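PDB 3IMK: putative molybdenum carrier protein, which is of unknown function but may carry molybdenum, and belongs to the circularly permuted YpsA branch of the SLOG family. Local coordinates for residues I80-L85 / D107-S112; D75-I80 / N133-R138. One frame throughout, in Å; residues are numbered along the deposited sequence.

Contact 1 (I80-L85 / D107-S112)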
loop_
_atom_site.group_PDB
_atom_site.type_symbol
_atom_site.label_atom_id
_atom_site.label_comp_id
_atom_site.label_asym_id
_atom_site.label_seq_id
_atom_site.Cartn_x
_atom_site.Cartn_y
_atom_site.Cartn_z
ATOM N N ILE A 80 -0.339 6.378 -0.389
ATOM C CA ILE A 80 -0.701 7.303 0.675
ATOM C C ILE A 80 0.533 8.148 1.042
ATOM O O ILE A 80 1.584 7.596 1.319
ATOM C CB ILE A 80 -1.215 6.521 1.905
ATOM C CG1 ILE A 80 -2.309 5.526 1.510
ATOM C CG2 ILE A 80 -1.705 7.528 2.974
ATOM C CD1 ILE A 80 -2.626 4.448 2.584
ATOM N N SER A 81 0.375 9.476 1.120
ATOM C CA SER A 81 1.448 10.379 1.484
ATOM C C SER A 81 0.911 11.605 2.189
ATOM O O SER A 81 -0.306 11.832 2.246
ATOM C CB SER A 81 2.193 10.859 0.239
ATOM O OG SER A 81 1.429 11.770 -0.506
ATOM N N HIS A 82 1.855 12.391 2.680
ATOM C CA HIS A 82 1.647 13.805 3.008
ATOM C C HIS A 82 2.471 14.618 2.057
ATOM O O HIS A 82 3.705 14.598 2.139
ATOM C CB HIS A 82 2.014 14.126 4.463
ATOM C CG HIS A 82 1.178 13.410 5.479
ATOM N ND1 HIS A 82 1.675 12.368 6.234
ATOM C CD2 HIS A 82 -0.111 13.582 5.870
ATOM C CE1 HIS A 82 0.732 11.947 7.061
ATOM N NE2 HIS A 82 -0.372 12.651 6.847
ATOM N N GLY A 83 1.811 15.240 1.087
ATOM C CA GLY A 83 2.490 16.027 0.072
ATOM C C GLY A 83 2.697 15.274 -1.245
ATOM O O GLY A 83 2.349 14.088 -1.393
ATOM N N ILE A 84 3.301 15.966 -2.203
ATOM C CA ILE A 84 3.557 15.401 -3.522
ATOM C C ILE A 84 4.477 14.208 -3.415
ATOM O O ILE A 84 5.380 14.149 -2.567
ATOM C CB ILE A 84 4.131 16.458 -4.484
ATOM C CG1 ILE A 84 5.450 17.010 -3.943
ATOM C CG2 ILE A 84 3.041 17.524 -4.723
ATOM C CD1 ILE A 84 6.680 16.473 -4.647
ATOM N N LEU A 85 4.228 13.219 -4.275
ATOM C CA LEU A 85 5.071 12.024 -4.317
ATOM C C LEU A 85 6.508 12.294 -4.753
ATOM O O LEU A 85 6.732 13.001 -5.732
ATOM C CB LEU A 85 4.461 10.988 -5.230
ATOM C CG LEU A 85 3.059 10.505 -4.850
ATOM C CD1 LEU A 85 2.535 9.415 -5.741
ATOM C CD2 LEU A 85 3.022 10.067 -3.365
ATOM N N ASP A 107 -3.312 12.168 -0.885
ATOM C CA ASP A 107 -2.413 13.118 -0.251
ATOM C C ASP A 107 -3.167 13.642 0.998
ATOM O O ASP A 107 -4.078 14.450 0.899
ATOM C CB ASP A 107 -2.044 14.244 -1.218
ATOM C CG ASP A 107 -1.118 15.268 -0.606
ATOM O OD1 ASP A 107 -0.900 15.273 0.635
ATOM O OD2 ASP A 107 -0.543 16.078 -1.364
ATOM N N LEU A 108 -2.762 13.147 2.163
ATOM C CA LEU A 108 -3.427 13.458 3.418
ATOM C C LEU A 108 -3.072 14.833 3.937
ATOM O O LEU A 108 -3.563 15.200 5.004
ATOM C CB LEU A 108 -3.160 12.351 4.452
ATOM C CG LEU A 108 -3.852 11.034 4.178
ATOM C CD1 LEU A 108 -3.450 9.987 5.217
ATOM C CD2 LEU A 108 -5.364 11.141 4.104
ATOM N N ASP A 109 -2.307 15.619 3.170
ATOM C CA ASP A 109 -2.273 17.076 3.406
ATOM C C ASP A 109 -3.382 17.837 2.663
ATOM O O ASP A 109 -3.604 19.025 2.942
ATOM C CB ASP A 109 -0.927 17.698 3.019
ATOM C CG ASP A 109 0.186 17.394 3.997
ATOM O OD1 ASP A 109 -0.045 16.842 5.104
ATOM O OD2 ASP A 109 1.361 17.719 3.663
ATOM N N ARG A 110 -4.044 17.171 1.714
ATOM C CA ARG A 110 -5.019 17.832 0.856
ATOM C C ARG A 110 -6.445 17.380 1.107
ATOM O O ARG A 110 -7.388 18.086 0.740
ATOM C CB ARG A 110 -4.679 17.587 -0.620
ATOM C CG ARG A 110 -3.301 18.075 -1.037
ATOM C CD ARG A 110 -3.277 19.462 -1.566
ATOM N NE ARG A 110 -3.642 20.461 -0.565
ATOM C CZ ARG A 110 -2.805 21.011 0.322
ATOM N NH1 ARG A 110 -1.509 20.686 0.356
ATOM N NH2 ARG A 110 -3.277 21.906 1.192
ATOM N N ILE A 111 -6.611 16.205 1.707
ATOM C CA ILE A 111 -7.939 15.617 1.935
ATOM C C ILE A 111 -7.946 15.026 3.344
ATOM O O ILE A 111 -6.954 14.423 3.770
ATOM C CB ILE A 111 -8.237 14.543 0.835
ATOM C CG1 ILE A 111 -9.698 14.115 0.880
ATOM C CG2 ILE A 111 -7.267 13.383 0.884
ATOM C CD1 ILE A 111 -10.105 13.237 -0.354
ATOM N N SER A 112 -9.090 15.083 4.016
ATOM C CA SER A 112 -9.216 14.428 5.323
ATOM C C SER A 112 -9.278 12.903 5.197
ATOM O O SER A 112 -9.630 12.381 4.176
ATOM C CB SER A 112 -10.470 14.939 6.032
ATOM O OG SER A 112 -11.639 14.499 5.341
#

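Contact 2 (D75-I80 / N133-R138)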
loop_
_atom_site.group_PDB
_atom_site.type_symbol
_atom_site.label_atom_id
_atom_site.label_comp_id
_atom_site.label_asym_id
_atom_site.label_seq_id
_atom_site.Cartn_x
_atom_site.Cartn_y
_atom_site.Cartn_z
ATOM N N ASP A 75 -4.386 -5.981 -8.191
ATOM C CA ASP A 75 -5.411 -5.419 -9.050
ATOM C C ASP A 75 -5.330 -3.889 -9.171
ATOM O O ASP A 75 -5.785 -3.336 -10.187
ATOM C CB ASP A 75 -6.778 -5.769 -8.518
ATOM C CG ASP A 75 -7.092 -7.236 -8.594
ATOM O OD1 ASP A 75 -6.571 -7.958 -9.494
ATOM O OD2 ASP A 75 -7.877 -7.710 -7.726
ATOM N N GLY A 76 -4.753 -3.232 -8.183
ATOM C CA GLY A 76 -4.594 -1.804 -8.172
ATOM C C GLY A 76 -3.673 -1.423 -7.055
ATOM O O GLY A 76 -3.453 -2.193 -6.141
ATOM N N THR A 77 -3.203 -0.172 -7.072
ATOM C CA THR A 77 -2.274 0.382 -6.091
ATOM C C THR A 77 -2.809 1.689 -5.498
ATOM O O THR A 77 -3.138 2.646 -6.220
ATOM C CB THR A 77 -0.877 0.606 -6.741
ATOM O OG1 THR A 77 -0.297 -0.650 -7.139
ATOM C CG2 THR A 77 0.083 1.274 -5.777
ATOM N N LEU A 78 -2.882 1.684 -4.176
ATOM C CA LEU A 78 -3.254 2.838 -3.382
ATOM C C LEU A 78 -1.942 3.415 -2.836
ATOM O O LEU A 78 -1.209 2.675 -2.174
ATOM C CB LEU A 78 -4.159 2.430 -2.224
ATOM C CG LEU A 78 -4.450 3.478 -1.141
ATOM C CD1 LEU A 78 -5.175 4.711 -1.739
ATOM C CD2 LEU A 78 -5.318 2.856 -0.045
ATOM N N ILE A 79 -1.649 4.698 -3.088
ATOM C CA ILE A 79 -0.419 5.361 -2.613
ATOM C C ILE A 79 -0.861 6.435 -1.602
ATOM O O ILE A 79 -1.676 7.277 -1.927
ATOM C CB ILE A 79 0.427 6.011 -3.743
ATOM C CG1 ILE A 79 0.641 5.003 -4.894
ATOM C CG2 ILE A 79 1.759 6.466 -3.144
ATOM C CD1 ILE A 79 1.355 5.552 -6.131
ATOM N N ILE A 80 -0.339 6.378 -0.389
ATOM C CA ILE A 80 -0.701 7.303 0.675
ATOM C C ILE A 80 0.533 8.148 1.042
ATOM O O ILE A 80 1.584 7.596 1.319
ATOM C CB ILE A 80 -1.215 6.521 1.905
ATOM C CG1 ILE A 80 -2.309 5.526 1.510
ATOM C CG2 ILE A 80 -1.705 7.528 2.974
ATOM C CD1 ILE A 80 -2.626 4.448 2.584
ATOM N N ASN A 133 -2.590 -3.411 -3.538
ATOM C CA ASN A 133 -1.225 -3.010 -3.157
ATOM C C ASN A 133 -1.292 -1.637 -2.514
ATOM O O ASN A 133 -1.957 -0.754 -3.037
ATOM C CB ASN A 133 -0.369 -2.956 -4.400
ATOM C CG ASN A 133 1.077 -2.515 -4.145
ATOM O OD1 ASN A 133 1.679 -2.929 -3.149
ATOM N ND2 ASN A 133 1.653 -1.759 -5.071
ATOM N N ILE A 134 -0.660 -1.494 -1.349
ATOM C CA ILE A 134 -0.656 -0.229 -0.618
ATOM C C ILE A 134 0.801 0.171 -0.490
ATOM O O ILE A 134 1.662 -0.594 -0.036
ATOM C CB ILE A 134 -1.342 -0.336 0.747
ATOM C CG1 ILE A 134 -2.769 -0.827 0.529
ATOM C CG2 ILE A 134 -1.278 1.045 1.468
ATOM C CD1 ILE A 134 -3.593 -1.028 1.833
ATOM N N ALA A 135 1.092 1.415 -0.862
ATOM C CA ALA A 135 2.437 1.970 -0.915
ATOM C C ALA A 135 2.478 3.359 -0.331
ATOM O O ALA A 135 1.487 4.060 -0.218
ATOM C CB ALA A 135 2.907 2.002 -2.406
ATOM N N GLY A 136 3.689 3.808 -0.027
ATOM C CA GLY A 136 3.908 5.165 0.442
ATOM C C GLY A 136 5.274 5.298 1.100
ATOM O O GLY A 136 6.083 4.345 1.114
ATOM N N PRO A 137 5.572 6.503 1.596
ATOM C CA PRO A 137 6.941 6.744 2.118
ATOM C C PRO A 137 7.342 5.895 3.342
ATOM O O PRO A 137 6.479 5.390 4.091
ATOM C CB PRO A 137 6.935 8.214 2.536
ATOM C CG PRO A 137 5.753 8.793 1.860
ATOM C CD PRO A 137 4.747 7.720 1.560
ATOM N N ARG A 138 8.641 5.691 3.491
ATOM C CA ARG A 138 9.194 5.033 4.673
ATOM C C ARG A 138 9.051 5.945 5.875
ATOM O O ARG A 138 8.956 7.188 5.748
ATOM C CB ARG A 138 10.646 4.639 4.426
ATOM C CG ARG A 138 11.617 5.837 4.278
ATOM C CD ARG A 138 12.976 5.319 3.904
ATOM N NE ARG A 138 13.896 6.319 3.340
ATOM C CZ ARG A 138 14.674 7.129 4.031
ATOM N NH1 ARG A 138 14.706 7.082 5.345
ATOM N NH2 ARG A 138 15.475 7.969 3.396
#

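Contact 1 (I80-L85 / D107-S112)
Ser-81 and Asp-107 pair at the carboxyl ends of two neighbouring parallel strands, 76-81 and 103-107, the two strands of a beta-alpha-beta crossover through helix 87-98 in this alpha/beta fold. The carbonyl O of Ser-81 takes the N-H of Leu-108 at 2.8 Å, the last rung before both chains turn into loops. There a carboxylate takes over from the sheet. With CG of Asp-107 anti to its own N (chi1 180°), OD1 swings across to the N-H of Gly-83, 2.7 Å away and above the carboxylate plane. From the opposite face the N-H of Asp-109 meets the same OD1 at 2.9 Å, an Asx turn, so one oxygen satisfies an amide in each loop. Replacing Asp-107 with an alanine would probably leave the amides of Gly-83 and Asp-109 without their acceptor and free both turns to shift. Glycine suits position 83, whose positive phi of 99° would jam a side chain against the preceding carbonyl. Ser-81 OG donates to the carbonyl O of Gly-83 at 2.6 Å and also bonds to His-105 NE2, drawing the turn back onto its strand. The His-82 ring has its main polar partner in Asp-142, which bonds to ND1; the Asp-109 carboxylate plane is tilted 33° from the ring, and Asp-109 OD1 comes 3.3 Å from His-82 CD2, obliquely to the ring. Leucine fits position 108 because its side chain touches Ala-148 of helix 145-157 as well as segment 80-85: Leu-108 CB packs 3.6 Å from His-82 CD2, and Leu-108 CD1 rests 3.8 Å from Ile-80 CG2.

Contact 2 (D75-I80 / N133-R138)
Gly-76 joins Asn-133 through its carbonyl O, which accepts from Asn-133 N at 3.0 Å. Thr-77 follows, side by side with Asn-133 and pointing the same way. Asn-133 CG lies anti to its backbone N (chi1 179°), which sets the amide alongside the threonine: ND2 donates to Thr-77 OG1 at 3.1 Å, with the hydroxyl nearly in the amide plane. The bond gives ND2 an acceptor within a buried layer, where both side chains touch Val-71 of helix 63-72. Leu-78 is gripped through both backbone groups, N to Asn-133 O at 2.8 Å and O from Ala-135 N at 2.9 Å. This regular parallel ladder belongs to the Rossmann-like sheet expected of the SLOG family, sandwiched between helices. Leu-78 and Ile-134 share the face opposite to Thr-77, and there Ile-134 reaches Leu-153 of helix 145-157. Ile-79 turns back to the Thr-77 face, where it packs on Thr-92 and Glu-93 of helix 87-98; the small methyl of Ala-135 lies on that face too. Ile-80 donates its N-H to Ala-135 O at 3.0 Å, and its CD1 meets Ile-134 CG2 at 3.8 Å, two branched aliphatic chains suited to a buried apolar layer. The ladder stops there: Ile-80 O is buried without a hydrogen-bond partner, facing Gly-136 CA, where a side chain would clash with it, and Pro-137 CD at 3.2 Å, part of a ring that offers no N-H.

Overall arrangement
Contact 2 lies in the core, its centre about 3 Å from that of the chain, whereas contact 1 sits about 14 Å out, at the partly exposed loop ends of the same sheet. Both use strand 76-81 and share Ile-80, so this one strand is flanked by 131-135 and by 103-107. Along the chain, contact 1 is nested inside the loop closed by contact 2. Regular backbone bonding and aliphatic packing dominate contact 2; in contact 1 a single backbone rung gives way to carboxylate and hydroxyl bonds that shape turns. The two meet directly where Leu-85 CD2 packs 3.8 Å from Ile-79 CG2.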